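Local coordinates for methionine gamma-lyase (Trichomonas vaginalis, PDB 1E5E), which is a pyridoxal-phosphate-dependent lyase of the Cys/Met metabolism family and assembles as a tetramer, at residues Phe73-Glu78 / Asp201-Ser206. Numbering follows the deposited sequence.
With PPJ (N-(hydroxy{3-hydroxy-2-methyl-5-[(phosphonooxy)methyl]pyridin-4-yl}methyl)norvaline), chain C.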
loop_
_atom_site.group_PDB
_atom_site.type_symbol
_atom_site.label_atom_id
_atom_site.label_comp_id
_atom_site.label_asym_id
_atom_site.label_seq_id
_atom_site.Cartn_x
_atom_site.Cartn_y
_atom_site.Cartn_z
ATOM N N PHE A 73 20.818 12.340 9.059
ATOM C CA PHE A 73 22.213 11.988 8.774
ATOM C C PHE A 73 22.674 12.666 7.482
ATOM O O PHE A 73 23.766 13.273 7.467
ATOM C CB PHE A 73 22.407 10.469 8.712
ATOM C CG PHE A 73 23.838 10.078 8.498
ATOM C CD1 PHE A 73 24.390 10.068 7.238
ATOM C CD2 PHE A 73 24.612 9.740 9.590
ATOM C CE1 PHE A 73 25.744 9.787 7.069
ATOM C CE2 PHE A 73 25.946 9.390 9.426
ATOM C CZ PHE A 73 26.509 9.431 8.152
ATOM N N LEU A 74 21.870 12.555 6.409
ATOM C CA LEU A 74 22.253 13.148 5.134
ATOM C C LEU A 74 22.397 14.670 5.173
ATOM O O LEU A 74 23.243 15.191 4.440
ATOM C CB LEU A 74 21.268 12.746 4.018
ATOM C CG LEU A 74 21.340 11.218 3.696
ATOM C CD1 LEU A 74 20.164 10.811 2.797
ATOM C CD2 LEU A 74 22.658 10.887 2.993
ATOM N N GLU A 75 21.649 15.387 6.013
ATOM C CA GLU A 75 21.750 16.822 6.133
ATOM C C GLU A 75 22.719 17.296 7.214
ATOM O O GLU A 75 22.898 18.481 7.488
ATOM C CB GLU A 75 20.350 17.416 6.382
ATOM C CG GLU A 75 19.513 17.391 5.084
ATOM C CD GLU A 75 19.919 18.504 4.104
ATOM O OE1 GLU A 75 21.025 19.069 4.265
ATOM O OE2 GLU A 75 19.194 18.805 3.137
ATOM N N LYS A 76 23.283 16.378 7.961
ATOM C CA LYS A 76 24.149 16.562 9.095
ATOM C C LYS A 76 23.464 17.370 10.184
ATOM O O LYS A 76 24.080 18.276 10.759
ATOM C CB LYS A 76 25.480 17.192 8.643
ATOM C CG LYS A 76 26.285 16.347 7.657
ATOM C CD LYS A 76 27.539 17.143 7.229
ATOM C CE LYS A 76 28.571 16.182 6.653
ATOM N NZ LYS A 76 29.547 16.864 5.731
ATOM N N THR A 77 22.203 17.083 10.479
ATOM C CA THR A 77 21.478 17.820 11.508
ATOM C C THR A 77 21.265 16.895 12.700
ATOM O O THR A 77 21.319 15.678 12.464
ATOM C CB THR A 77 20.135 18.347 11.002
ATOM O OG1 THR A 77 19.354 17.249 10.534
ATOM C CG2 THR A 77 20.349 19.385 9.889
ATOM N N GLU A 78 20.991 17.385 13.896
ATOM C CA GLU A 78 20.758 16.418 14.979
ATOM C C GLU A 78 19.462 15.624 14.747
ATOM O O GLU A 78 19.327 14.513 15.253
ATOM C CB GLU A 78 20.568 17.170 16.317
ATOM C CG GLU A 78 21.879 17.910 16.650
ATOM C CD GLU A 78 21.806 18.717 17.935
ATOM O OE1 GLU A 78 20.736 19.036 18.476
ATOM O OE2 GLU A 78 22.903 19.072 18.425
ATOM N N ASP A 201 20.214 27.404 10.325
ATOM C CA ASP A 201 19.822 26.693 11.551
ATOM C C ASP A 201 18.861 25.532 11.258
ATOM O O ASP A 201 18.859 24.530 11.968
ATOM C CB ASP A 201 19.106 27.768 12.408
ATOM C CG ASP A 201 20.087 28.867 12.804
ATOM O OD1 ASP A 201 21.046 28.480 13.509
ATOM O OD2 ASP A 201 19.956 30.066 12.465
ATOM N N VAL A 202 17.900 25.775 10.371
ATOM C CA VAL A 202 16.835 24.863 10.029
ATOM C C VAL A 202 16.786 24.687 8.507
ATOM O O VAL A 202 16.893 25.650 7.749
ATOM C CB VAL A 202 15.431 25.366 10.458
ATOM C CG1 VAL A 202 14.408 24.253 10.324
ATOM C CG2 VAL A 202 15.376 25.906 11.880
ATOM N N VAL A 203 16.654 23.443 8.056
ATOM C CA VAL A 203 16.581 23.120 6.636
ATOM C C VAL A 203 15.259 22.418 6.385
ATOM O O VAL A 203 14.900 21.461 7.096
ATOM C CB VAL A 203 17.745 22.196 6.182
ATOM C CG1 VAL A 203 17.594 21.804 4.699
ATOM C CG2 VAL A 203 19.107 22.849 6.435
ATOM N N VAL A 204 14.462 22.919 5.434
ATOM C CA VAL A 204 13.197 22.243 5.126
ATOM C C VAL A 204 13.257 21.707 3.696
ATOM O O VAL A 204 14.096 22.157 2.892
ATOM C CB VAL A 204 12.010 23.193 5.286
ATOM C CG1 VAL A 204 11.883 23.676 6.738
ATOM C CG2 VAL A 204 12.151 24.449 4.397
ATOM N N HIS A 205 12.385 20.741 3.387
ATOM C CA HIS A 205 12.234 20.164 2.083
ATOM C C HIS A 205 10.770 19.770 1.798
ATOM O O HIS A 205 10.066 19.280 2.671
ATOM C CB HIS A 205 12.924 18.797 1.888
ATOM C CG HIS A 205 14.418 18.794 1.976
ATOM N ND1 HIS A 205 15.217 18.953 0.860
ATOM C CD2 HIS A 205 15.251 18.659 3.023
ATOM C CE1 HIS A 205 16.481 18.903 1.234
ATOM N NE2 HIS A 205 16.529 18.741 2.550
ATOM N N SER A 206 10.442 19.867 0.530
ATOM C CA SER A 206 9.263 19.254 -0.031
ATOM C C SER A 206 9.877 17.904 -0.470
ATOM O O SER A 206 10.560 17.804 -1.492
ATOM C CB SER A 206 8.692 19.931 -1.257
ATOM O OG SER A 206 7.705 19.080 -1.871
HETATM N N1 PPJ C . 9.172 24.198 -1.228
HETATM C C2 PPJ C . 9.547 24.210 -2.524
HETATM C C6 PPJ C . 7.895 23.882 -0.873
HETATM C C2A PPJ C . 10.651 24.907 -3.044
HETATM C C3 PPJ C . 8.605 23.704 -3.442
HETATM O O3 PPJ C . 8.931 23.853 -4.698
HETATM C C4 PPJ C . 7.366 23.179 -3.058
HETATM C C4A PPJ C . 6.488 22.702 -4.076
HETATM C C5 PPJ C . 6.942 23.318 -1.737
HETATM N N PPJ C . 6.521 23.130 -5.352
HETATM C C5A PPJ C . 5.784 22.680 -1.186
HETATM O OP4 PPJ C . 6.015 21.414 -1.065
HETATM P P PPJ C . 4.693 20.531 -1.164
HETATM O OP1 PPJ C . 5.184 19.040 -0.886
HETATM O OP2 PPJ C . 4.078 20.692 -2.588
HETATM O OP3 PPJ C . 3.616 20.955 -0.071
HETATM C CA PPJ C . 5.757 22.626 -6.362
HETATM C CB PPJ C . 4.319 22.367 -6.195
HETATM C C PPJ C . 6.035 23.217 -7.632
HETATM C CG PPJ C . 3.327 23.459 -6.021
HETATM C CD PPJ C . 2.645 23.675 -7.288
HETATM O O PPJ C . 6.889 24.175 -7.668
HETATM O OXT PPJ C . 5.848 22.556 -8.744
#
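The imidazole of H205 meets the carboxylate of E75 at its edge, not over a face. E75 OE2 lies almost in the ring plane and accepts a hydrogen bond from H205 NE2 at 2.7 Å. The bond is somewhat bent, 147° at the hydrogen. It uses the anti side of OE2, and the carboxylate and ring planes are turned 41° apart. The E75 chain is bent at chi2 (-77°), which turns the carboxylate toward the ring. V203 lies two residues before H205 on strand 202-206, and both side chains point toward E75. V203 CG1 packs 3.7 Å from E75 OE2, an apolar neighbour for the carboxylate. K76 leaves helical geometry in a Schellman motif, just after E75. The contact joins helix 62-75 to the mixed seven-stranded sheet of the large domain, as in fold-type I PLP-dependent enzymes. N185 also donates to E75 OE2, and N194 donates to OE1. The next residue after H205, S206, lies in the PPJ pocket and gives a hydrogen bond from OG to OP1 of PPJ (2.7 Å). The carboxylate is buried but has three donors over its two oxygens. A charged E75 would probably favour the proton on H205 NE2 and could stabilise a positive imidazole.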